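Local coordinates for protein activated BY transcription factor SSRB (Salmonella enterica, PDB 2WNW) that is a glycosyl hydrolase family 30 protein, activated by the transcription factor SsrB, that pairs a TIM barrel with a beta-sandwich domain, at residues Ile6-Asp9 against Phe15-Glu18; Arg308-Tyr313 against Val408-Asp413. One frame throughout, in Å; residues are numbered along the deposited sequence.

Contact 1. Residues Ile6-Asp9 against Phe15-Glu18; sequences ISSD and FLVE
Phe-15 meets Ser-8 with the edge of its ring: CD1 lies 3.9 Å from Ser-8 OG, near the ring plane. The same hydroxyl oxygen takes the backbone N-H of Leu-16, Leu-16 N to Ser-8 OG 2.8 Å, in an almost straight bond (177°). Ser-8 OG turns beside its own backbone N (chi1 -71°), where it also hydrogen-bonds His-372 NE2. The chain turns a corner at Leu-16, whose phi and psi are both positive; here the side chain of Ile-6 packs tightly, its CG2 only 3.4 Å from Leu-16 CA and 3.7 Å from Leu-16 CD2. With Val-17 regular antiparallel pairing begins: Ser-7 and Val-17 form a hydrogen-bonded pair, Ser-7 N to Val-17 O 2.8 Å and Val-17 N to Ser-7 O 2.9 Å. A water bridges Val-17 O and Ser-7 OG, giving that carbonyl a second donor. Glu-18 faces Ile-6 in the next, non-hydrogen-bonded pair; its extended chain passes Ile-6 CG1, and OE1 goes on to a salt bridge with Arg-4. This beta hairpin is built into the beta-sandwich sheet: strand 2-9 lies between 17-25 and 437-442, and 17-25 pairs with 426-432 in turn, while helix 365-374 packs against Leu-16 and stacks Tyr-368 on Phe-15.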
loop_
_atom_site.group_PDB
_atom_site.type_symbol
_atom_site.label_atom_id
_atom_site.label_comp_id
_atom_site.label_asym_id
_atom_site.label_seq_id
_atom_site.Cartn_x
_atom_site.Cartn_y
_atom_site.Cartn_z
ATOM N N ILE A 6 -7.062 23.324 -4.959
ATOM C CA ILE A 6 -8.508 23.207 -4.798
ATOM C C ILE A 6 -8.715 22.499 -3.466
ATOM O O ILE A 6 -8.365 21.323 -3.324
ATOM C CB ILE A 6 -9.146 22.367 -5.927
ATOM C CG1 ILE A 6 -8.959 23.064 -7.280
ATOM C CG2 ILE A 6 -10.634 22.174 -5.653
ATOM C CD1 ILE A 6 -7.553 22.992 -7.823
ATOM N N SER A 7 -9.284 23.213 -2.497
ATOM C CA SER A 7 -9.479 22.661 -1.164
ATOM C C SER A 7 -10.924 22.541 -0.696
ATOM O O SER A 7 -11.747 23.435 -0.916
ATOM C CB SER A 7 -8.703 23.505 -0.147
ATOM O OG SER A 7 -7.360 23.687 -0.557
ATOM N N SER A 8 -11.217 21.422 -0.043
ATOM C CA SER A 8 -12.542 21.163 0.503
ATOM C C SER A 8 -12.428 20.948 2.004
ATOM O O SER A 8 -11.504 20.290 2.484
ATOM C CB SER A 8 -13.175 19.921 -0.136
ATOM O OG SER A 8 -13.535 20.156 -1.485
ATOM N N ASP A 9 -13.374 21.522 2.735
ATOM C CA ASP A 9 -13.440 21.415 4.185
ATOM C C ASP A 9 -14.892 21.026 4.440
ATOM O O ASP A 9 -15.726 21.872 4.763
ATOM C CB ASP A 9 -13.122 22.776 4.813
ATOM C CG ASP A 9 -13.083 22.739 6.333
ATOM O OD1 ASP A 9 -12.656 23.752 6.921
ATOM O OD2 ASP A 9 -13.476 21.719 6.939
ATOM N N PHE A 15 -16.588 23.392 -0.321
ATOM C CA PHE A 15 -16.122 22.423 -1.305
ATOM C C PHE A 15 -15.486 23.015 -2.555
ATOM O O PHE A 15 -15.951 24.018 -3.093
ATOM C CB PHE A 15 -17.284 21.524 -1.737
ATOM C CG PHE A 15 -17.818 20.653 -0.641
ATOM C CD1 PHE A 15 -17.134 19.506 -0.249
ATOM C CD2 PHE A 15 -19.010 20.974 -0.002
ATOM C CE1 PHE A 15 -17.629 18.691 0.762
ATOM C CE2 PHE A 15 -19.515 20.164 1.015
ATOM C CZ PHE A 15 -18.822 19.022 1.397
ATOM N N LEU A 16 -14.423 22.361 -3.009
ATOM C CA LEU A 16 -13.706 22.747 -4.216
ATOM C C LEU A 16 -13.395 24.239 -4.309
ATOM O O LEU A 16 -13.714 24.890 -5.307
ATOM C CB LEU A 16 -14.510 22.301 -5.442
ATOM C CG LEU A 16 -14.843 20.804 -5.516
ATOM C CD1 LEU A 16 -15.807 20.547 -6.660
ATOM C CD2 LEU A 16 -13.564 19.994 -5.695
ATOM N N VAL A 17 -12.768 24.775 -3.270
ATOM C CA VAL A 17 -12.399 26.186 -3.251
ATOM C C VAL A 17 -11.015 26.316 -3.881
ATOM O O VAL A 17 -10.048 25.739 -3.387
ATOM C CB VAL A 17 -12.363 26.726 -1.813
ATOM C CG1 VAL A 17 -11.980 28.199 -1.813
ATOM C CG2 VAL A 17 -13.724 26.520 -1.153
ATOM N N GLU A 18 -10.921 27.067 -4.975
ATOM C CA GLU A 18 -9.644 27.230 -5.659
ATOM C C GLU A 18 -8.930 28.547 -5.390
ATOM O O GLU A 18 -9.558 29.584 -5.182
ATOM C CB GLU A 18 -9.822 27.079 -7.173
ATOM C CG GLU A 18 -8.497 27.085 -7.928
ATOM C CD GLU A 18 -8.658 27.002 -9.434
ATOM O OE1 GLU A 18 -9.447 26.159 -9.912
ATOM O OE2 GLU A 18 -7.977 27.774 -10.141
HETATM O O HOH W 1 -7.487 26.271 -1.876
#

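Contact 2. Residues Arg308-Tyr313 against Val408-Asp413; sequences RHWHTY and VVYNRD
An aromatic cluster of Trp-310, His-311 and Tyr-410 joins a helix of the TIM barrel to a strand of the beta-sandwich domain. Tyr-410 points from the strand toward the helix, and its hydroxyl ends at the edge of the His-311 imidazole, in the plane of that ring. His-311 ND1 and Tyr-410 OH are hydrogen-bonded at 2.7 Å. The two rings meet rim to rim with planes 50° apart, neither lying over the other's face. His-311 CG stands anti to the backbone N (chi1 170°), a torsion that swings the imidazole off the helix to the phenol. Next to ND1, His-311 CE1 sits over one face of the Arg-412 guanidinium, offset toward its rim, 3.6 Å from Arg-412 NH2, the two flat groups being inclined to each other. On its other flank Tyr-410 touches the indole, CE2 being 3.8 Å from Trp-310 NE1; the rings are nearly perpendicular (83°) but meet obliquely. That indole nitrogen is hydrogen-bonded to the carbonyl O of Ser-435, a tie from the helix to the loop before strand 437-442. Past the tyrosine, Asn-411 OD1 accepts from Asp-413 N at 2.9 Å, an Asx turn where the strand ends. Helix 305-322 offers Leu-314 and Ile-318 to Tyr-410 as well, and His-315 stacks on His-311. Strand 405-411 runs antiparallel between strands 393-399 and 437-442, while Trp-310 also packs on His-365 of helix 365-374.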
loop_
_atom_site.group_PDB
_atom_site.type_symbol
_atom_site.label_atom_id
_atom_site.label_comp_id
_atom_site.label_asym_id
_atom_site.label_seq_id
_atom_site.Cartn_x
_atom_site.Cartn_y
_atom_site.Cartn_z
ATOM N N ARG A 308 -19.256 10.158 6.348
ATOM C CA ARG A 308 -18.892 8.758 6.131
ATOM C C ARG A 308 -18.882 8.424 4.643
ATOM O O ARG A 308 -18.023 7.678 4.175
ATOM C CB ARG A 308 -19.869 7.806 6.833
ATOM C CG ARG A 308 -19.780 7.773 8.360
ATOM C CD ARG A 308 -20.357 6.460 8.884
ATOM N NE ARG A 308 -21.709 6.222 8.383
ATOM C CZ ARG A 308 -22.795 6.804 8.875
ATOM N NH1 ARG A 308 -22.685 7.650 9.885
ATOM N NH2 ARG A 308 -23.990 6.555 8.360
ATOM N N HIS A 309 -19.849 8.963 3.906
ATOM C CA HIS A 309 -19.941 8.714 2.469
ATOM C C HIS A 309 -18.767 9.371 1.752
ATOM O O HIS A 309 -18.207 8.818 0.804
ATOM C CB HIS A 309 -21.272 9.243 1.937
ATOM C CG HIS A 309 -22.466 8.556 2.525
ATOM N ND1 HIS A 309 -23.760 8.934 2.241
ATOM C CD2 HIS A 309 -22.560 7.518 3.391
ATOM C CE1 HIS A 309 -24.600 8.162 2.908
ATOM N NE2 HIS A 309 -23.897 7.295 3.614
ATOM N N TRP A 310 -18.404 10.558 2.225
ATOM C CA TRP A 310 -17.281 11.324 1.696
ATOM C C TRP A 310 -16.034 10.456 1.841
ATOM O O TRP A 310 -15.273 10.266 0.888
ATOM C CB TRP A 310 -17.173 12.625 2.509
ATOM C CG TRP A 310 -15.892 13.409 2.421
ATOM C CD1 TRP A 310 -14.863 13.399 3.325
ATOM C CD2 TRP A 310 -15.562 14.418 1.453
ATOM N NE1 TRP A 310 -13.925 14.344 2.988
ATOM C CE2 TRP A 310 -14.327 14.983 1.844
ATOM C CE3 TRP A 310 -16.191 14.899 0.296
ATOM C CZ2 TRP A 310 -13.706 16.013 1.118
ATOM C CZ3 TRP A 310 -15.574 15.925 -0.427
ATOM C CH2 TRP A 310 -14.344 16.468 -0.010
ATOM N N HIS A 311 -15.847 9.905 3.036
ATOM C CA HIS A 311 -14.707 9.039 3.306
ATOM C C HIS A 311 -14.694 7.793 2.429
ATOM O O HIS A 311 -13.667 7.439 1.863
ATOM C CB HIS A 311 -14.703 8.580 4.764
ATOM C CG HIS A 311 -13.703 7.504 5.042
ATOM N ND1 HIS A 311 -12.352 7.754 5.156
ATOM C CD2 HIS A 311 -13.848 6.162 5.164
ATOM C CE1 HIS A 311 -11.709 6.612 5.333
ATOM N NE2 HIS A 311 -12.594 5.631 5.340
ATOM N N THR A 312 -15.833 7.112 2.338
ATOM C CA THR A 312 -15.903 5.888 1.543
ATOM C C THR A 312 -15.436 6.094 0.105
ATOM O O THR A 312 -14.627 5.317 -0.400
ATOM C CB THR A 312 -17.336 5.305 1.557
ATOM O OG1 THR A 312 -17.670 4.922 2.898
ATOM C CG2 THR A 312 -17.442 4.088 0.647
ATOM N N TYR A 313 -15.927 7.145 -0.546
ATOM C CA TYR A 313 -15.536 7.413 -1.924
ATOM C C TYR A 313 -14.060 7.770 -2.060
ATOM O O TYR A 313 -13.342 7.173 -2.866
ATOM C CB TYR A 313 -16.387 8.544 -2.524
ATOM C CG TYR A 313 -17.676 8.073 -3.167
ATOM C CD1 TYR A 313 -18.818 7.825 -2.402
ATOM C CD2 TYR A 313 -17.739 7.839 -4.543
ATOM C CE1 TYR A 313 -19.995 7.351 -2.998
ATOM C CE2 TYR A 313 -18.902 7.362 -5.145
ATOM C CZ TYR A 313 -20.024 7.121 -4.369
ATOM O OH TYR A 313 -21.163 6.644 -4.972
ATOM N N VAL A 408 -3.850 14.451 -5.352
ATOM C CA VAL A 408 -5.031 14.455 -4.494
ATOM C C VAL A 408 -4.582 14.041 -3.092
ATOM O O VAL A 408 -3.890 13.037 -2.933
ATOM C CB VAL A 408 -6.100 13.447 -4.985
ATOM C CG1 VAL A 408 -7.299 13.468 -4.052
ATOM C CG2 VAL A 408 -6.533 13.791 -6.402
ATOM N N VAL A 409 -4.957 14.828 -2.087
ATOM C CA VAL A 409 -4.597 14.527 -0.705
ATOM C C VAL A 409 -5.858 14.592 0.144
ATOM O O VAL A 409 -6.629 15.548 0.053
ATOM C CB VAL A 409 -3.567 15.541 -0.137
ATOM C CG1 VAL A 409 -3.206 15.161 1.302
ATOM C CG2 VAL A 409 -2.313 15.563 -1.005
ATOM N N TYR A 410 -6.057 13.566 0.965
ATOM C CA TYR A 410 -7.222 13.469 1.836
ATOM C C TYR A 410 -6.771 13.143 3.259
ATOM O O TYR A 410 -6.065 12.156 3.489
ATOM C CB TYR A 410 -8.160 12.372 1.309
ATOM C CG TYR A 410 -9.160 11.846 2.320
ATOM C CD1 TYR A 410 -9.260 10.476 2.574
ATOM C CD2 TYR A 410 -9.993 12.711 3.028
ATOM C CE1 TYR A 410 -10.163 9.982 3.511
ATOM C CE2 TYR A 410 -10.902 12.227 3.968
ATOM C CZ TYR A 410 -10.979 10.863 4.204
ATOM O OH TYR A 410 -11.866 10.382 5.136
ATOM N N ASN A 411 -7.171 13.981 4.207
ATOM C CA ASN A 411 -6.811 13.789 5.608
ATOM C C ASN A 411 -7.923 13.056 6.359
ATOM O O ASN A 411 -8.942 13.657 6.701
ATOM C CB ASN A 411 -6.544 15.150 6.271
ATOM C CG ASN A 411 -6.329 15.032 7.766
ATOM O OD1 ASN A 411 -5.920 13.980 8.255
ATOM N ND2 ASN A 411 -6.594 16.116 8.502
ATOM N N ARG A 412 -7.728 11.764 6.627
ATOM C CA ARG A 412 -8.753 10.999 7.334
ATOM C C ARG A 412 -8.647 11.130 8.850
ATOM O O ARG A 412 -9.496 10.619 9.579
ATOM C CB ARG A 412 -8.703 9.512 6.939
ATOM C CG ARG A 412 -7.512 8.741 7.479
ATOM C CD ARG A 412 -7.585 7.263 7.107
ATOM N NE ARG A 412 -8.758 6.601 7.678
ATOM C CZ ARG A 412 -9.067 5.323 7.470
ATOM N NH1 ARG A 412 -8.290 4.566 6.705
ATOM N NH2 ARG A 412 -10.153 4.800 8.019
ATOM N N ASP A 413 -7.613 11.821 9.324
ATOM C CA ASP A 413 -7.419 12.012 10.759
ATOM C C ASP A 413 -8.550 12.905 11.268
ATOM O O ASP A 413 -9.197 13.607 10.485
ATOM C CB ASP A 413 -6.067 12.686 11.033
ATOM C CG ASP A 413 -5.520 12.382 12.428
ATOM O OD1 ASP A 413 -6.289 11.915 13.298
ATOM O OD2 ASP A 413 -4.312 12.618 12.654
#

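Both segments of contact 1 precede those of contact 2 in sequence, yet the centres of the two contacts lie only about 13 Å apart, on the same side of the molecule's centre. They touch through the indole of Trp-310: its CZ3 lies 3.6 Å from Phe-15 CE1, and its CH2 3.6 Å from Ser-8 CB. One mixed sheet supplies strands to both, and in it strand 437-442 pairs with strand 2-9 of contact 1 and strand 405-411 of contact 2. Helix 365-374 borders both. The N-terminal hairpin thus belongs to the C-terminal sandwich, and helix 305-322 of the barrel packs on both the hairpin and strand 405-411, joining the two domains.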